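Local coordinates for CHAD domain (Ricinus communis, PDB 6QV5), which probably binds inorganic polyphosphate, as a largely alpha-helical CHAD domain that carries a zinc ion in the crystal, at residues A[18-23]-A[30-35]; A[184-189]-A[206-211]. All blocks are in the same frame, centred on the assembly; numbering follows the deposited sequence.

Contact 1: A[18-23]-A[30-35]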
# COMPACT_ATOMS: atom_id res chain seq x y z
N LEU A 18 3.70 -8.23 15.08
CA LEU A 18 4.83 -7.72 15.85
C LEU A 18 4.38 -7.19 17.21
O LEU A 18 3.78 -6.11 17.30
CB LEU A 18 5.60 -6.65 15.04
CG LEU A 18 6.98 -6.23 15.56
CD1 LEU A 18 8.03 -7.29 15.27
CD2 LEU A 18 7.40 -4.93 14.93
N ALA A 19 4.66 -7.97 18.27
CA ALA A 19 4.31 -7.62 19.64
C ALA A 19 5.56 -7.18 20.42
O ALA A 19 6.28 -8.01 20.99
CB ALA A 19 3.62 -8.79 20.33
N LEU A 20 5.84 -5.87 20.39
CA LEU A 20 6.99 -5.27 21.07
C LEU A 20 6.69 -5.10 22.55
O LEU A 20 5.54 -4.87 22.93
CB LEU A 20 7.34 -3.90 20.46
CG LEU A 20 7.93 -3.87 19.05
CD1 LEU A 20 7.73 -2.50 18.42
CD2 LEU A 20 9.41 -4.22 19.05
N ASP A 21 7.74 -5.18 23.40
CA ASP A 21 7.62 -4.98 24.84
C ASP A 21 7.37 -3.50 25.13
O ASP A 21 7.80 -2.65 24.35
CB ASP A 21 8.90 -5.45 25.56
CG ASP A 21 9.13 -6.95 25.54
OD1 ASP A 21 8.28 -7.69 26.09
OD2 ASP A 21 10.17 -7.39 25.01
N ALA A 22 6.66 -3.20 26.23
CA ALA A 22 6.33 -1.82 26.63
C ALA A 22 7.59 -1.03 27.01
O ALA A 22 7.66 0.17 26.73
CB ALA A 22 5.35 -1.83 27.79
N ASP A 23 8.59 -1.71 27.61
CA ASP A 23 9.86 -1.13 28.05
C ASP A 23 10.99 -1.24 27.00
O ASP A 23 12.14 -0.94 27.31
CB ASP A 23 10.29 -1.77 29.39
CG ASP A 23 10.54 -3.27 29.34
OD1 ASP A 23 9.65 -4.00 28.85
OD2 ASP A 23 11.62 -3.70 29.80
N PHE A 30 13.26 -0.41 15.94
CA PHE A 30 13.69 -0.10 14.57
C PHE A 30 14.09 -1.36 13.76
O PHE A 30 13.52 -1.54 12.68
CB PHE A 30 14.80 0.97 14.59
CG PHE A 30 15.50 1.30 13.29
CD1 PHE A 30 15.00 2.28 12.44
CD2 PHE A 30 16.71 0.71 12.96
CE1 PHE A 30 15.67 2.63 11.27
CE2 PHE A 30 17.38 1.04 11.78
CZ PHE A 30 16.86 2.01 10.94
N PRO A 31 15.01 -2.25 14.22
CA PRO A 31 15.32 -3.45 13.41
C PRO A 31 14.20 -4.49 13.41
O PRO A 31 14.14 -5.30 12.49
CB PRO A 31 16.61 -3.98 14.05
CG PRO A 31 16.53 -3.55 15.46
CD PRO A 31 15.81 -2.24 15.47
N ALA A 32 13.32 -4.47 14.44
CA ALA A 32 12.19 -5.39 14.54
C ALA A 32 11.08 -5.00 13.55
O ALA A 32 10.49 -5.88 12.94
CB ALA A 32 11.65 -5.41 15.96
N ILE A 33 10.83 -3.68 13.40
CA ILE A 33 9.83 -3.10 12.48
C ILE A 33 10.28 -3.30 11.02
O ILE A 33 9.51 -3.83 10.22
CB ILE A 33 9.52 -1.61 12.83
CG1 ILE A 33 8.69 -1.51 14.13
CG2 ILE A 33 8.83 -0.86 11.67
CD1 ILE A 33 8.84 -0.22 14.90
N LEU A 34 11.52 -2.88 10.69
CA LEU A 34 12.08 -3.00 9.34
C LEU A 34 12.32 -4.45 8.94
O LEU A 34 12.14 -4.79 7.77
CB LEU A 34 13.35 -2.16 9.16
CG LEU A 34 13.18 -0.64 9.09
CD1 LEU A 34 14.52 0.03 9.02
CD2 LEU A 34 12.36 -0.21 7.88
N GLY A 35 12.71 -5.29 9.91
CA GLY A 35 12.94 -6.72 9.72
C GLY A 35 11.65 -7.45 9.38
O GLY A 35 11.66 -8.37 8.56

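Contact 2: A[184-189]-A[206-211]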
# COMPACT_ATOMS: atom_id res chain seq x y z
N LYS A 184 -2.90 13.93 13.82
CA LYS A 184 -3.03 15.35 13.49
C LYS A 184 -3.11 15.52 11.97
O LYS A 184 -3.95 16.28 11.50
CB LYS A 184 -1.83 16.13 14.08
CG LYS A 184 -1.73 17.61 13.69
CD LYS A 184 -0.55 18.31 14.38
CE LYS A 184 0.80 18.00 13.79
NZ LYS A 184 1.91 18.46 14.67
N SER A 185 -2.25 14.79 11.22
CA SER A 185 -2.19 14.81 9.76
C SER A 185 -3.45 14.22 9.13
O SER A 185 -3.98 14.81 8.19
CB SER A 185 -0.95 14.08 9.25
OG SER A 185 -0.79 14.19 7.85
N LEU A 186 -3.94 13.07 9.66
CA LEU A 186 -5.15 12.39 9.19
C LEU A 186 -6.39 13.27 9.34
O LEU A 186 -7.12 13.45 8.37
CB LEU A 186 -5.33 11.03 9.91
CG LEU A 186 -6.69 10.32 9.75
CD1 LEU A 186 -6.81 9.64 8.39
CD2 LEU A 186 -6.89 9.30 10.84
N LEU A 187 -6.61 13.81 10.56
CA LEU A 187 -7.74 14.68 10.89
C LEU A 187 -7.74 15.98 10.08
O LEU A 187 -8.81 16.41 9.65
CB LEU A 187 -7.78 14.97 12.40
CG LEU A 187 -8.86 14.25 13.22
CD1 LEU A 187 -8.64 12.74 13.26
CD2 LEU A 187 -8.91 14.79 14.63
N LYS A 188 -6.55 16.57 9.85
CA LYS A 188 -6.37 17.80 9.07
C LYS A 188 -6.74 17.56 7.60
O LYS A 188 -7.47 18.36 7.02
CB LYS A 188 -4.92 18.31 9.18
CG LYS A 188 -4.73 19.78 8.79
CD LYS A 188 -3.32 20.07 8.28
CE LYS A 188 -2.29 20.24 9.38
NZ LYS A 188 -0.93 20.47 8.82
N ARG A 189 -6.24 16.45 7.02
CA ARG A 189 -6.50 16.06 5.63
C ARG A 189 -7.96 15.65 5.40
O ARG A 189 -8.48 15.90 4.31
CB ARG A 189 -5.54 14.95 5.18
CG ARG A 189 -4.14 15.47 4.88
CD ARG A 189 -3.14 14.35 4.73
NE ARG A 189 -1.81 14.86 4.40
CZ ARG A 189 -0.82 14.12 3.91
NH1 ARG A 189 -1.00 12.83 3.68
NH2 ARG A 189 0.36 14.67 3.64
N ILE A 206 -3.80 8.08 1.93
CA ILE A 206 -2.42 7.75 2.31
C ILE A 206 -2.18 8.00 3.81
O ILE A 206 -1.44 7.24 4.43
CB ILE A 206 -1.31 8.37 1.40
CG1 ILE A 206 -1.29 9.91 1.45
CG2 ILE A 206 -1.43 7.85 -0.04
CD1 ILE A 206 0.11 10.53 1.35
N ALA A 207 -2.85 9.02 4.39
CA ALA A 207 -2.78 9.34 5.83
C ALA A 207 -3.42 8.20 6.63
O ALA A 207 -2.97 7.90 7.74
CB ALA A 207 -3.49 10.65 6.12
N THR A 208 -4.45 7.56 6.04
CA THR A 208 -5.17 6.41 6.59
C THR A 208 -4.26 5.17 6.57
O THR A 208 -4.26 4.41 7.54
CB THR A 208 -6.47 6.21 5.78
OG1 THR A 208 -7.28 7.39 5.89
CG2 THR A 208 -7.27 5.02 6.25
N LYS A 209 -3.49 4.98 5.47
CA LYS A 209 -2.56 3.87 5.30
C LYS A 209 -1.36 4.01 6.25
O LYS A 209 -1.01 3.04 6.92
CB LYS A 209 -2.08 3.76 3.84
CG LYS A 209 -2.91 2.82 2.98
CD LYS A 209 -2.28 2.64 1.61
CE LYS A 209 -3.02 1.62 0.77
NZ LYS A 209 -2.41 1.48 -0.58
N ARG A 210 -0.76 5.22 6.31
CA ARG A 210 0.37 5.55 7.19
C ARG A 210 0.03 5.32 8.66
O ARG A 210 0.84 4.75 9.39
CB ARG A 210 0.83 7.01 6.98
CG ARG A 210 1.65 7.24 5.72
CD ARG A 210 1.95 8.72 5.54
NE ARG A 210 2.59 9.00 4.25
CZ ARG A 210 2.89 10.22 3.82
NH1 ARG A 210 2.61 11.29 4.56
NH2 ARG A 210 3.46 10.39 2.63
N GLY A 211 -1.18 5.74 9.06
CA GLY A 211 -1.69 5.59 10.41
C GLY A 211 -1.96 4.15 10.80
O GLY A 211 -1.73 3.77 11.95

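Contact 1: A[18-23]-A[30-35]
L18 and L20, two leucines ahead of helix 26-42, lie against A32 and I33 on that helix. The side-chain contacts are apolar, no hydrogen bond crosses, and the L18 methyls also touch the A32 carbonyl oxygen. L18 shows best how it is built. From CB, which has no close partner on the helix, the chain continues to CG; lying anti to the backbone N (chi1 -167°), CG swings the fork toward helix 26-42, where its two methyls contact A32 and I33. CG itself is still 4.4 Å from A32 O. Beyond it the fork divides: CD1 comes within 3.7 Å of A32 O and 4.1 Å of A32 CB, while CD2 reaches I33 CG1 at 3.7 Å. CD2 also lies 3.8 Å from A32 O, which means that the two methyls share this carbonyl oxygen between them. The L18 and I33 side chains meet at nearly a right angle, one methyl pressed against the CG1 methylene. L20 adds the second point of contact, with CD2 4.0 Å from A32 CB and CD1 4.3 Å from I33 CD1; the small A32 methyl is thus met by one branch of each leucine.

The backbone from L18 to D21 is extended, and its course opposes that of the helix: L18 also touches N36, whereas L20 also touches A29, one turn earlier than I33. Behind the contact, I33 packs on A70, F74 and F218, linking the leucine patch to the interior. The arrangement is that of an N-terminal arm which folds back over the first helix of an all-alpha domain and lays alternate residues on its outer side, here on helix 26-42 of the CHAD fold.

Contact 2: A[184-189]-A[206-211]
L186 and R189 of helix 171-192 pack against I206, A207 and T208 of helix 198-217 in an antiparallel helix-helix contact between two helices consecutive in the sequence. The evidence is an angle of 159° between the two short axes and an approach of 9.1 Å. L186 and A207 have the nearest CA atoms, 5.1 Å apart, and A207 CB rests on L186 CA (3.9 Å) and on the side chain of R189 (CD, 4.0 Å).

On one flank L186 CD1 stands 3.4 Å from T208 OG1; that hydroxyl is hydrogen-bonded to T204 O, and helix 224-260 touches both side chains through Y230, L234 and Q238. On the other flank R189, extended from CG to NE, passes A207 and brings NH1 to 3.5 Å from I206 CD1, which meets the guanidinium at its edge, near the plane. The same methyl lies 3.6 Å above one face of the R210 guanidinium, offset toward the rim. The two arginines approach with NH1 of R189 4.0 Å from NH1 of R210, their planes 47° apart.

The chemistry thus divides: an apolar seam around A207 runs beside a pair of like charges that share an aliphatic neighbour. R189 NH1, held by a hydrogen bond to R203 O, lies close to the second charge, which would probably raise the local positive potential.

How the contacts relate
From the N terminus, contact 1 comes first: the arm at 18-23 passes into helix 26-42 and is closed upon it at once; only six residues, four of them helical, separate the segments. The chain then runs through the helices from 45 to 163 before contact 2 joins helix 171-192 to helix 198-217, closing a longer hairpin of sixteen intervening residues. The two closures are in series, neither nested nor crossed. The centres of contact 1 and contact 2 lie about 22 Å apart. The nearest atoms of contact 1 and contact 2 are about 10 Å apart, without touching. Contact 1 fastens a non-helical arm to one helix, whereas contact 2 pairs two successive helices.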